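Local coordinates for plasmin and fibronectin-binding protein A (Streptococcus pneumoniae, PDB 4MR0) that acts as a surface adhesin and invasin of pneumococci, binding human fibronectin, plasmin, plasminogen and serum albumin, at residues N497-G502 against N520-L525; P481-L486 against E504-E509; N436-A441 against T467-N472; A410-A415 against P443-I448. One frame throughout, in Å; residues are numbered along the deposited sequence.

Contact 1 (N497-G502 against N520-L525)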
loop_
_atom_site.group_PDB
_atom_site.type_symbol
_atom_site.label_atom_id
_atom_site.label_comp_id
_atom_site.label_asym_id
_atom_site.label_seq_id
_atom_site.Cartn_x
_atom_site.Cartn_y
_atom_site.Cartn_z
ATOM N N ASN A 497 -6.374 -22.157 -6.755
ATOM C CA ASN A 497 -5.167 -21.391 -6.991
ATOM C C ASN A 497 -4.221 -22.282 -7.800
ATOM O O ASN A 497 -4.233 -23.508 -7.643
ATOM C CB ASN A 497 -4.517 -21.002 -5.657
ATOM C CG ASN A 497 -5.387 -20.063 -4.830
ATOM O OD1 ASN A 497 -5.522 -18.882 -5.149
ATOM N ND2 ASN A 497 -5.986 -20.590 -3.767
ATOM N N SER A 498 -3.425 -21.670 -8.676
ATOM C CA SER A 498 -2.460 -22.406 -9.489
ATOM C C SER A 498 -1.047 -21.996 -9.075
ATOM O O SER A 498 -0.691 -20.819 -9.130
ATOM C CB SER A 498 -2.658 -22.112 -10.981
ATOM O OG SER A 498 -3.864 -22.671 -11.471
ATOM N N ILE A 499 -0.244 -22.970 -8.660
ATOM C CA ILE A 499 1.121 -22.698 -8.235
ATOM C C ILE A 499 2.156 -23.429 -9.093
ATOM O O ILE A 499 2.225 -24.660 -9.084
ATOM C CB ILE A 499 1.321 -23.100 -6.762
ATOM C CG1 ILE A 499 0.277 -22.393 -5.892
ATOM C CG2 ILE A 499 2.728 -22.734 -6.308
ATOM C CD1 ILE A 499 0.357 -22.737 -4.423
ATOM N N PHE A 500 2.958 -22.661 -9.830
ATOM C CA PHE A 500 3.994 -23.232 -10.695
ATOM C C PHE A 500 5.396 -22.997 -10.135
ATOM O O PHE A 500 5.934 -21.893 -10.255
ATOM C CB PHE A 500 3.952 -22.612 -12.098
ATOM C CG PHE A 500 2.664 -22.831 -12.839
ATOM C CD1 PHE A 500 1.523 -22.103 -12.517
ATOM C CD2 PHE A 500 2.604 -23.741 -13.896
ATOM C CE1 PHE A 500 0.335 -22.280 -13.237
ATOM C CE2 PHE A 500 1.424 -23.925 -14.619
ATOM C CZ PHE A 500 0.288 -23.190 -14.290
ATOM N N GLY A 501 5.988 -24.019 -9.527
ATOM C CA GLY A 501 7.337 -23.875 -9.007
ATOM C C GLY A 501 7.487 -23.601 -7.526
ATOM O O GLY A 501 6.541 -23.199 -6.850
ATOM N N GLY A 502 8.695 -23.826 -7.023
ATOM C CA GLY A 502 8.965 -23.596 -5.618
ATOM C C GLY A 502 9.143 -24.876 -4.830
ATOM O O GLY A 502 9.392 -25.942 -5.396
ATOM N N ASN A 520 -6.914 -26.843 -5.786
ATOM C CA ASN A 520 -5.819 -25.958 -6.136
ATOM C C ASN A 520 -4.967 -26.817 -7.074
ATOM O O ASN A 520 -5.088 -28.041 -7.065
ATOM C CB ASN A 520 -5.036 -25.575 -4.884
ATOM C CG ASN A 520 -5.850 -24.722 -3.930
ATOM O OD1 ASN A 520 -6.078 -23.537 -4.177
ATOM N ND2 ASN A 520 -6.303 -25.324 -2.837
ATOM N N GLN A 521 -4.139 -26.184 -7.896
ATOM C CA GLN A 521 -3.279 -26.908 -8.830
ATOM C C GLN A 521 -1.808 -26.641 -8.528
ATOM O O GLN A 521 -1.425 -25.516 -8.195
ATOM C CB GLN A 521 -3.606 -26.501 -10.270
ATOM C CG GLN A 521 -4.844 -27.181 -10.839
ATOM C CD GLN A 521 -5.307 -26.554 -12.145
ATOM O OE1 GLN A 521 -4.500 -26.266 -13.034
ATOM N NE2 GLN A 521 -6.616 -26.346 -12.270
ATOM N N PHE A 522 -0.985 -27.681 -8.639
ATOM C CA PHE A 522 0.443 -27.560 -8.352
ATOM C C PHE A 522 1.284 -28.160 -9.471
ATOM O O PHE A 522 0.986 -29.244 -9.970
ATOM C CB PHE A 522 0.766 -28.268 -7.033
ATOM C CG PHE A 522 -0.114 -27.850 -5.888
ATOM C CD1 PHE A 522 0.210 -26.747 -5.108
ATOM C CD2 PHE A 522 -1.278 -28.551 -5.605
ATOM C CE1 PHE A 522 -0.616 -26.351 -4.052
ATOM C CE2 PHE A 522 -2.111 -28.168 -4.555
ATOM C CZ PHE A 522 -1.782 -27.064 -3.779
ATOM N N TYR A 523 2.340 -27.453 -9.855
ATOM C CA TYR A 523 3.222 -27.910 -10.923
ATOM C C TYR A 523 4.685 -27.677 -10.581
ATOM O O TYR A 523 5.063 -26.608 -10.098
ATOM C CB TYR A 523 2.916 -27.166 -12.220
ATOM C CG TYR A 523 1.480 -27.248 -12.661
ATOM C CD1 TYR A 523 1.012 -28.345 -13.378
ATOM C CD2 TYR A 523 0.583 -26.223 -12.355
ATOM C CE1 TYR A 523 -0.318 -28.419 -13.786
ATOM C CE2 TYR A 523 -0.745 -26.289 -12.754
ATOM C CZ TYR A 523 -1.189 -27.387 -13.469
ATOM O OH TYR A 523 -2.505 -27.456 -13.862
ATOM N N ASN A 524 5.504 -28.688 -10.837
ATOM C CA ASN A 524 6.933 -28.599 -10.604
ATOM C C ASN A 524 7.338 -28.088 -9.221
ATOM O O ASN A 524 8.228 -27.243 -9.104
ATOM C CB ASN A 524 7.555 -27.715 -11.688
ATOM C CG ASN A 524 7.120 -28.123 -13.088
ATOM O OD1 ASN A 524 7.364 -29.248 -13.524
ATOM N ND2 ASN A 524 6.465 -27.209 -13.796
ATOM N N LEU A 525 6.683 -28.595 -8.179
ATOM C CA LEU A 525 7.015 -28.206 -6.812
ATOM C C LEU A 525 7.942 -29.268 -6.233
ATOM O O LEU A 525 7.784 -30.453 -6.520
ATOM C CB LEU A 525 5.755 -28.091 -5.946
ATOM C CG LEU A 525 5.071 -26.721 -5.863
ATOM C CD1 LEU A 525 4.578 -26.301 -7.233
ATOM C CD2 LEU A 525 3.909 -26.792 -4.883
HETATM O O HOH W 1 10.861 -25.441 -8.608
#

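Contact 2 (P481-L486 against E504-E509)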
loop_
_atom_site.group_PDB
_atom_site.type_symbol
_atom_site.label_atom_id
_atom_site.label_comp_id
_atom_site.label_asym_id
_atom_site.label_seq_id
_atom_site.Cartn_x
_atom_site.Cartn_y
_atom_site.Cartn_z
ATOM N N PRO A 481 7.367 -21.119 1.840
ATOM C CA PRO A 481 6.156 -21.471 1.088
ATOM C C PRO A 481 5.662 -20.363 0.163
ATOM O O PRO A 481 6.025 -19.194 0.321
ATOM C CB PRO A 481 5.140 -21.777 2.189
ATOM C CG PRO A 481 5.993 -22.156 3.371
ATOM C CD PRO A 481 7.103 -21.152 3.287
ATOM N N ASN A 482 4.829 -20.741 -0.804
ATOM C CA ASN A 482 4.268 -19.780 -1.745
ATOM C C ASN A 482 3.080 -19.077 -1.094
ATOM O O ASN A 482 2.892 -17.871 -1.260
ATOM C CB ASN A 482 3.821 -20.485 -3.026
ATOM C CG ASN A 482 4.983 -20.830 -3.944
ATOM O OD1 ASN A 482 5.217 -22.001 -4.265
ATOM N ND2 ASN A 482 5.718 -19.810 -4.375
ATOM N N ILE A 483 2.291 -19.834 -0.339
ATOM C CA ILE A 483 1.120 -19.287 0.339
ATOM C C ILE A 483 1.081 -19.736 1.795
ATOM O O ILE A 483 1.009 -20.935 2.085
ATOM C CB ILE A 483 -0.183 -19.744 -0.351
ATOM C CG1 ILE A 483 -0.192 -19.265 -1.806
ATOM C CG2 ILE A 483 -1.402 -19.211 0.417
ATOM C CD1 ILE A 483 -1.385 -19.747 -2.603
ATOM N N GLU A 484 1.123 -18.766 2.705
ATOM C CA GLU A 484 1.092 -19.044 4.131
ATOM C C GLU A 484 -0.146 -18.461 4.798
ATOM O O GLU A 484 -0.456 -17.279 4.645
ATOM C CB GLU A 484 2.338 -18.481 4.824
ATOM C CG GLU A 484 2.152 -18.307 6.329
ATOM C CD GLU A 484 3.357 -17.695 7.016
ATOM O OE1 GLU A 484 3.930 -16.722 6.474
ATOM O OE2 GLU A 484 3.723 -18.181 8.108
ATOM N N LEU A 485 -0.840 -19.307 5.547
ATOM C CA LEU A 485 -2.034 -18.911 6.277
ATOM C C LEU A 485 -1.777 -19.330 7.712
ATOM O O LEU A 485 -1.775 -20.522 8.037
ATOM C CB LEU A 485 -3.253 -19.618 5.689
ATOM C CG LEU A 485 -3.450 -19.105 4.259
ATOM C CD1 LEU A 485 -3.943 -20.196 3.349
ATOM C CD2 LEU A 485 -4.397 -17.911 4.292
ATOM N N LEU A 486 -1.552 -18.335 8.562
ATOM C CA LEU A 486 -1.230 -18.567 9.960
ATOM C C LEU A 486 -2.257 -18.029 10.948
ATOM O O LEU A 486 -2.557 -16.835 10.972
ATOM C CB LEU A 486 0.145 -17.959 10.259
ATOM C CG LEU A 486 0.674 -18.017 11.695
ATOM C CD1 LEU A 486 0.878 -19.470 12.130
ATOM C CD2 LEU A 486 1.989 -17.249 11.767
ATOM N N GLU A 504 7.307 -25.599 -1.077
ATOM C CA GLU A 504 5.987 -25.871 -0.517
ATOM C C GLU A 504 4.970 -25.009 -1.252
ATOM O O GLU A 504 5.287 -23.906 -1.700
ATOM C CB GLU A 504 5.957 -25.540 0.977
ATOM C CG GLU A 504 6.922 -26.367 1.806
ATOM C CD GLU A 504 7.875 -25.507 2.617
ATOM O OE1 GLU A 504 8.547 -24.635 2.020
ATOM O OE2 GLU A 504 7.956 -25.709 3.850
ATOM N N GLY A 505 3.753 -25.520 -1.394
ATOM C CA GLY A 505 2.727 -24.759 -2.075
ATOM C C GLY A 505 1.950 -23.935 -1.070
ATOM O O GLY A 505 2.182 -22.734 -0.917
ATOM N N ILE A 506 1.032 -24.593 -0.370
ATOM C CA ILE A 506 0.203 -23.937 0.629
ATOM C C ILE A 506 0.467 -24.482 2.028
ATOM O O ILE A 506 0.547 -25.695 2.231
ATOM C CB ILE A 506 -1.298 -24.128 0.317
ATOM C CG1 ILE A 506 -1.637 -23.463 -1.017
ATOM C CG2 ILE A 506 -2.152 -23.554 1.448
ATOM C CD1 ILE A 506 -2.973 -23.900 -1.597
ATOM N N VAL A 507 0.606 -23.575 2.989
ATOM C CA VAL A 507 0.815 -23.964 4.371
ATOM C C VAL A 507 -0.276 -23.326 5.214
ATOM O O VAL A 507 -0.431 -22.105 5.218
ATOM C CB VAL A 507 2.186 -23.493 4.919
ATOM C CG1 VAL A 507 2.281 -23.823 6.406
ATOM C CG2 VAL A 507 3.323 -24.163 4.156
ATOM N N ILE A 508 -1.050 -24.161 5.900
ATOM C CA ILE A 508 -2.112 -23.684 6.774
ATOM C C ILE A 508 -1.701 -24.158 8.159
ATOM O O ILE A 508 -1.675 -25.361 8.437
ATOM C CB ILE A 508 -3.475 -24.269 6.370
ATOM C CG1 ILE A 508 -3.879 -23.700 5.009
ATOM C CG2 ILE A 508 -4.529 -23.929 7.419
ATOM C CD1 ILE A 508 -5.194 -24.244 4.483
ATOM N N GLU A 509 -1.374 -23.201 9.019
ATOM C CA GLU A 509 -0.892 -23.501 10.355
ATOM C C GLU A 509 -1.682 -22.883 11.494
ATOM O O GLU A 509 -1.914 -21.678 11.517
ATOM C CB GLU A 509 0.568 -23.051 10.454
ATOM C CG GLU A 509 1.225 -23.290 11.797
ATOM C CD GLU A 509 2.671 -22.815 11.820
ATOM O OE1 GLU A 509 3.249 -22.595 10.729
ATOM O OE2 GLU A 509 3.230 -22.675 12.929
#

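Contact 3 (N436-A441 against T467-N472)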
loop_
_atom_site.group_PDB
_atom_site.type_symbol
_atom_site.label_atom_id
_atom_site.label_comp_id
_atom_site.label_asym_id
_atom_site.label_seq_id
_atom_site.Cartn_x
_atom_site.Cartn_y
_atom_site.Cartn_z
ATOM N N ASN A 436 -5.031 -12.851 -8.761
ATOM C CA ASN A 436 -3.809 -12.061 -8.902
ATOM C C ASN A 436 -2.742 -12.951 -9.535
ATOM O O ASN A 436 -2.778 -14.172 -9.380
ATOM C CB ASN A 436 -3.312 -11.585 -7.532
ATOM C CG ASN A 436 -4.304 -10.682 -6.831
ATOM O OD1 ASN A 436 -4.435 -9.509 -7.170
ATOM N ND2 ASN A 436 -5.019 -11.231 -5.858
ATOM N N ILE A 437 -1.797 -12.345 -10.244
ATOM C CA ILE A 437 -0.721 -13.109 -10.864
ATOM C C ILE A 437 0.586 -12.719 -10.187
ATOM O O ILE A 437 0.871 -11.531 -10.014
ATOM C CB ILE A 437 -0.578 -12.811 -12.375
ATOM C CG1 ILE A 437 -1.899 -13.074 -13.097
ATOM C CG2 ILE A 437 0.526 -13.690 -12.974
ATOM C CD1 ILE A 437 -2.929 -11.980 -12.909
ATOM N N PHE A 438 1.370 -13.717 -9.792
ATOM C CA PHE A 438 2.659 -13.461 -9.158
ATOM C C PHE A 438 3.769 -14.100 -9.992
ATOM O O PHE A 438 3.683 -15.279 -10.347
ATOM C CB PHE A 438 2.718 -14.052 -7.741
ATOM C CG PHE A 438 1.636 -13.563 -6.812
ATOM C CD1 PHE A 438 0.330 -14.034 -6.927
ATOM C CD2 PHE A 438 1.930 -12.649 -5.805
ATOM C CE1 PHE A 438 -0.666 -13.613 -6.046
ATOM C CE2 PHE A 438 0.942 -12.221 -4.917
ATOM C CZ PHE A 438 -0.358 -12.701 -5.038
ATOM N N ASN A 439 4.797 -13.317 -10.314
ATOM C CA ASN A 439 5.947 -13.811 -11.067
ATOM C C ASN A 439 7.133 -13.569 -10.152
ATOM O O ASN A 439 7.624 -12.448 -10.042
ATOM C CB ASN A 439 6.105 -13.044 -12.382
ATOM C CG ASN A 439 4.909 -13.216 -13.294
ATOM O OD1 ASN A 439 4.540 -14.339 -13.639
ATOM N ND2 ASN A 439 4.292 -12.105 -13.685
ATOM N N ILE A 440 7.574 -14.628 -9.483
ATOM C CA ILE A 440 8.664 -14.532 -8.521
ATOM C C ILE A 440 9.950 -15.236 -8.939
ATOM O O ILE A 440 9.937 -16.401 -9.345
ATOM C CB ILE A 440 8.203 -15.095 -7.163
ATOM C CG1 ILE A 440 6.968 -14.319 -6.687
ATOM C CG2 ILE A 440 9.330 -15.011 -6.146
ATOM C CD1 ILE A 440 6.267 -14.924 -5.480
ATOM N N ALA A 441 11.061 -14.514 -8.824
ATOM C CA ALA A 441 12.372 -15.048 -9.172
ATOM C C ALA A 441 13.275 -15.034 -7.944
ATOM O O ALA A 441 14.301 -15.707 -7.913
ATOM C CB ALA A 441 12.993 -14.222 -10.293
ATOM N N THR A 467 -8.409 -17.144 -3.611
ATOM C CA THR A 467 -8.906 -17.923 -4.742
ATOM C C THR A 467 -8.420 -17.518 -6.124
ATOM O O THR A 467 -8.178 -16.344 -6.396
ATOM C CB THR A 467 -10.442 -17.866 -4.796
ATOM O OG1 THR A 467 -10.851 -16.490 -4.865
ATOM C CG2 THR A 467 -11.054 -18.513 -3.568
ATOM N N LYS A 468 -8.320 -18.517 -6.999
ATOM C CA LYS A 468 -7.929 -18.321 -8.386
ATOM C C LYS A 468 -6.701 -17.468 -8.655
ATOM O O LYS A 468 -6.613 -16.814 -9.689
ATOM C CB LYS A 468 -9.123 -17.774 -9.177
ATOM C CG LYS A 468 -10.259 -18.790 -9.312
ATOM C CD LYS A 468 -11.384 -18.305 -10.216
ATOM C CE LYS A 468 -12.406 -19.428 -10.442
ATOM N NZ LYS A 468 -13.578 -19.006 -11.272
ATOM N N ASN A 469 -5.750 -17.475 -7.731
ATOM C CA ASN A 469 -4.523 -16.730 -7.936
ATOM C C ASN A 469 -3.561 -17.630 -8.705
ATOM O O ASN A 469 -3.628 -18.861 -8.601
ATOM C CB ASN A 469 -3.892 -16.344 -6.601
ATOM C CG ASN A 469 -4.772 -15.430 -5.789
ATOM O OD1 ASN A 469 -5.527 -15.877 -4.927
ATOM N ND2 ASN A 469 -4.689 -14.142 -6.067
ATOM N N VAL A 470 -2.669 -17.014 -9.470
ATOM C CA VAL A 470 -1.683 -17.759 -10.237
ATOM C C VAL A 470 -0.288 -17.354 -9.782
ATOM O O VAL A 470 0.117 -16.199 -9.932
ATOM C CB VAL A 470 -1.812 -17.482 -11.749
ATOM C CG1 VAL A 470 -0.679 -18.174 -12.503
ATOM C CG2 VAL A 470 -3.159 -17.970 -12.252
ATOM N N ILE A 471 0.439 -18.311 -9.222
ATOM C CA ILE A 471 1.780 -18.058 -8.743
ATOM C C ILE A 471 2.822 -18.754 -9.616
ATOM O O ILE A 471 2.843 -19.979 -9.718
ATOM C CB ILE A 471 1.934 -18.547 -7.289
ATOM C CG1 ILE A 471 0.951 -17.790 -6.388
ATOM C CG2 ILE A 471 3.378 -18.350 -6.813
ATOM C CD1 ILE A 471 0.996 -18.207 -4.923
ATOM N N ASN A 472 3.672 -17.960 -10.255
ATOM C CA ASN A 472 4.738 -18.492 -11.096
ATOM C C ASN A 472 6.059 -18.261 -10.368
ATOM O O ASN A 472 6.681 -17.206 -10.503
ATOM C CB ASN A 472 4.759 -17.783 -12.452
ATOM C CG ASN A 472 3.467 -17.958 -13.219
ATOM O OD1 ASN A 472 3.013 -19.082 -13.436
ATOM N ND2 ASN A 472 2.868 -16.847 -13.638
#

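Contact 4 (A410-A415 against P443-I448)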
loop_
_atom_site.group_PDB
_atom_site.type_symbol
_atom_site.label_atom_id
_atom_site.label_comp_id
_atom_site.label_asym_id
_atom_site.label_seq_id
_atom_site.Cartn_x
_atom_site.Cartn_y
_atom_site.Cartn_z
ATOM N N ALA A 410 10.681 -11.005 1.648
ATOM C CA ALA A 410 9.505 -10.225 1.292
ATOM C C ALA A 410 8.268 -11.106 1.172
ATOM O O ALA A 410 8.368 -12.325 1.050
ATOM C CB ALA A 410 9.749 -9.500 -0.024
ATOM N N ALA A 411 7.102 -10.473 1.228
ATOM C CA ALA A 411 5.820 -11.160 1.086
ATOM C C ALA A 411 4.981 -10.181 0.265
ATOM O O ALA A 411 4.549 -9.149 0.776
ATOM C CB ALA A 411 5.191 -11.409 2.458
ATOM N N LEU A 412 4.772 -10.504 -1.010
ATOM C CA LEU A 412 4.041 -9.629 -1.922
ATOM C C LEU A 412 2.675 -9.168 -1.417
ATOM O O LEU A 412 2.302 -8.009 -1.587
ATOM C CB LEU A 412 3.972 -10.287 -3.305
ATOM C CG LEU A 412 5.412 -10.542 -3.803
ATOM C CD1 LEU A 412 5.410 -11.057 -5.229
ATOM C CD2 LEU A 412 6.221 -9.253 -3.711
ATOM N N VAL A 413 1.920 -10.073 -0.814
ATOM C CA VAL A 413 0.650 -9.708 -0.205
ATOM C C VAL A 413 0.865 -10.169 1.227
ATOM O O VAL A 413 1.163 -11.339 1.469
ATOM C CB VAL A 413 -0.554 -10.449 -0.812
ATOM C CG1 VAL A 413 -1.788 -10.177 0.029
ATOM C CG2 VAL A 413 -0.805 -9.964 -2.229
ATOM N N ASN A 414 0.733 -9.254 2.179
ATOM C CA ASN A 414 0.970 -9.602 3.571
ATOM C C ASN A 414 -0.037 -8.948 4.506
ATOM O O ASN A 414 0.151 -7.806 4.924
ATOM C CB ASN A 414 2.400 -9.181 3.945
ATOM C CG ASN A 414 2.814 -9.641 5.331
ATOM O OD1 ASN A 414 2.036 -10.250 6.060
ATOM N ND2 ASN A 414 4.062 -9.345 5.701
ATOM N N ALA A 415 -1.118 -9.662 4.813
ATOM C CA ALA A 415 -2.135 -9.153 5.733
ATOM C C ALA A 415 -1.739 -9.724 7.081
ATOM O O ALA A 415 -1.994 -10.895 7.358
ATOM C CB ALA A 415 -3.520 -9.658 5.343
ATOM N N PRO A 443 14.282 -16.117 -4.355
ATOM C CA PRO A 443 14.022 -17.242 -3.450
ATOM C C PRO A 443 13.579 -16.860 -2.041
ATOM O O PRO A 443 13.097 -17.707 -1.289
ATOM C CB PRO A 443 15.346 -18.014 -3.466
ATOM C CG PRO A 443 16.362 -16.953 -3.737
ATOM C CD PRO A 443 15.687 -16.110 -4.798
ATOM N N LYS A 444 13.730 -15.587 -1.687
ATOM C CA LYS A 444 13.341 -15.119 -0.359
ATOM C C LYS A 444 11.967 -14.456 -0.345
ATOM O O LYS A 444 11.517 -13.978 0.698
ATOM C CB LYS A 444 14.373 -14.122 0.176
ATOM C CG LYS A 444 15.702 -14.734 0.604
ATOM C CD LYS A 444 16.663 -13.646 1.068
ATOM C CE LYS A 444 17.703 -14.194 2.038
ATOM N NZ LYS A 444 18.506 -15.294 1.439
ATOM N N THR A 445 11.300 -14.427 -1.495
ATOM C CA THR A 445 9.988 -13.794 -1.583
ATOM C C THR A 445 8.808 -14.757 -1.550
ATOM O O THR A 445 8.734 -15.719 -2.316
ATOM C CB THR A 445 9.877 -12.907 -2.852
ATOM O OG1 THR A 445 10.727 -11.762 -2.705
ATOM C CG2 THR A 445 8.444 -12.427 -3.056
ATOM N N LYS A 446 7.887 -14.470 -0.640
ATOM C CA LYS A 446 6.671 -15.245 -0.447
ATOM C C LYS A 446 5.591 -14.510 -1.241
ATOM O O LYS A 446 5.542 -13.278 -1.232
ATOM C CB LYS A 446 6.325 -15.254 1.043
ATOM C CG LYS A 446 5.302 -16.287 1.471
ATOM C CD LYS A 446 4.957 -16.093 2.944
ATOM C CE LYS A 446 5.320 -17.318 3.775
ATOM N NZ LYS A 446 6.366 -17.010 4.784
ATOM N N ALA A 447 4.731 -15.249 -1.935
ATOM C CA ALA A 447 3.683 -14.609 -2.723
ATOM C C ALA A 447 2.577 -14.039 -1.841
ATOM O O ALA A 447 2.307 -12.839 -1.857
ATOM C CB ALA A 447 3.085 -15.608 -3.711
ATOM N N ILE A 448 1.952 -14.912 -1.064
ATOM C CA ILE A 448 0.840 -14.527 -0.208
ATOM C C ILE A 448 0.996 -14.953 1.234
ATOM O O ILE A 448 1.394 -16.085 1.524
ATOM C CB ILE A 448 -0.477 -15.152 -0.728
ATOM C CG1 ILE A 448 -0.735 -14.698 -2.162
ATOM C CG2 ILE A 448 -1.629 -14.775 0.184
ATOM C CD1 ILE A 448 -1.884 -15.438 -2.840
#

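Contact 1 (N497-G502 against N520-L525)
Phe500 and Tyr523 form an offset stack across two parallel strands, their ring centroids 4.5 Å apart and their planes inclined by 20°. The tightest approach puts Tyr523 CD2 3.3 Å from Phe500 CE2, over one face of the phenylalanine and displaced toward its rim. Within its own strand Tyr523 OH lies beside Gln521 OE1, in a modelled bond so short that its length is doubtful. Ile499 and Phe522 point to the opposite face of the sheet, where Ile499 CD1 lies 3.8 Å from Phe522 CE1. Such in-register stacking of side chains on successive coils is a hallmark of the right-handed parallel beta-helix, and Asn497 beside Asn520 extends it as an asparagine step. Asn520 OD1 is gripped twice, by Asn497 N at 2.9 Å and by Asn497 ND2 at 3.0 Å, the two donors arriving from opposite faces of its plane. The amides are nearly coplanar, 5° apart, and Asn497 ND2 also donates to Val466 O while its OD1 accepts from Asn469 N of the preceding coil. Backbone bonds run from Gln521 N to Asn497 O through Gly501 N to Tyr523 O. Beyond them, a water bridges Gly502 N and Asn524 O.

Contact 2 (P481-L486 against E504-E509)
Val507 and Pro481 meet through a single methyl group on the face of the sheet that also carries Glu484 and Glu509. From the strand, Val507 CB stands 4.0 Å from Ile483 O. Its CG1 is anti to the backbone N (chi1 175°), which places CG2 beside that nitrogen, against the CB-CG edge of the proline ring. There CG2 lies 3.4 Å from Pro481 CG, tighter than usual van der Waals contact, and 3.6 Å from Pro481 CB. Glu504 runs alongside the same proline, its CB 4.0 Å from Pro481 CB and its bent chain bringing the carboxylate to the ring. Farther along, Leu486 CD1 rests against the aliphatic stem and carboxyl carbon of Glu509, 3.8 Å from CD. On the other face, Ile483 lies beside Ile506, and Leu485 CD1 packs 3.9 Å from Ile508 CG1. Glu484 turns its carboxylate to Arg449 and Lys446 of the preceding coil, forming salt bridges through OE1. Straight backbone bonds, such as Val507 N to Ile483 O at 2.8 Å, hold the strands in parallel register. Aliphatic residues stacked inward at matching positions of consecutive PbH1 repeats, with mixed polar and apolar residues on the other face, are typical of one wall of a parallel beta-helix.

Contact 3 (N436-A441 against T467-N472)
The amides of Asn439 and Asn472 lie side by side, nearly coplanar at 8°, and join through Asn472 ND2 to Asn439 OD1 at 3.0 Å. The acceptor is in the plane of the Asn472 amide, whereas the donor is tilted 22° from the carbonyl plane of Asn439. Asn439 has its CG beside the backbone N (chi1 -62°), as does Asn472, and this torsion, with a nearly equal second one, brings the two amides level. The far end of the Asn439 amide is also fixed, since its ND2 donates to Asp395 OD1. On the other face of the sheet, the Phe438 ring has Val470 O at its edge and in its plane, 3.7 Å from CD1. Ile471 comes to the ring obliquely, with CG1 3.8 Å from Phe438 CD1. A second asparagine pair, Asn436 and Asn469, also lies side by side, the amides nearly coplanar; Asn436 OD1 accepts from Asn392 N and its ND2 donates to Ile389 O.

Four backbone bonds link the strands in parallel register, from Val470 N to Asn436 O at 2.8 Å through to Ile440 N and Asn472 O at 2.9 Å. Asn436 and Asn469 belong to an asparagine row along the beta-helix axis, continued on the next coil by Asn497, whose OD1 accepts from the backbone N of Asn469. Strand 387-396 precedes this pair and 490-500 follows it. Phe394 of the former stacks on Phe438, and Phe500 of the latter touches Asn472 as next in the outer row. Across the interior, Ala447 and Ile448 of strand 445-451, with Leu412 and Val413 of strand 410-415, pack against Phe438.

Contact 4 (A410-A415 against P443-I448)
At a corner of the parallel beta-helix, where each coil bends from one wall into another, Leu412 of one coil meets Thr445 of the next. Their side chains run at about a right angle, and Thr445 CG2 sits 3.6 Å from Leu412 CG, with both leucine methyls a little farther away. The methyl of Thr445 is anti to the backbone N (chi1 -69° for OG1), which leaves OG1 3.6 Å from Ala410 CB. That hydroxyl is bonded to Asp442 OD2, a bond that helps hold the rotamer in which CG2 faces the leucine.

The bend itself is made by Leu412 and Ala447, whose backbones leave the extended conformation at equivalent places on the two coils. Bonding continues through it: Leu412 N donates to Lys446 O at 2.9 Å, and Val413 N donates to Ala447 O at 3.0 Å. Leu412 CB also rests 3.4 Å from Ala447 O. Corners stacked in this way, coil on coil, mark the edge between two walls of the right-handed parallel beta-helix of pectate lyase-like proteins.

Before the corner, Lys446 N makes an almost linear bond to Ala410 O at 2.8 Å, while Ala410 N reaches Lys444 O from above its carbonyl plane. At Ala411 the backbones run close, its CA 3.2 Å from Lys446 O. Lys446 carries its ammonium group away from Ala411 to a salt bridge with Glu484 of the next coil. Past the bend, Val413 and Ile448 project into the interior, where Phe438 of strand 431-440 touches both, and Asn414 OD1 accepts from Arg449 NH1.

The four contacts lie in the C-terminal half of the modelled beta-helix, on the same side of the chain's centre. Contacts 3 and 1, with centres 10 Å apart, follow one wall: strands 431-440, 462-473, 490-500 and 515-523 are successive parallel neighbours. Contacts 4 and 2, 11 Å apart, follow another, through strands 410-415, 445-451, 483-486 and 506-509. Along the chain contact 4 alternates with contact 3, and contact 2 with contact 1, as each coil visits both walls in turn. Contacts 1 and 4 are separated by about 6 Å at their nearest atoms. Hydrogen bonding thus runs along the helix axis while interior side chains join the walls, giving this beta-helical part of the adhesin its elongated form.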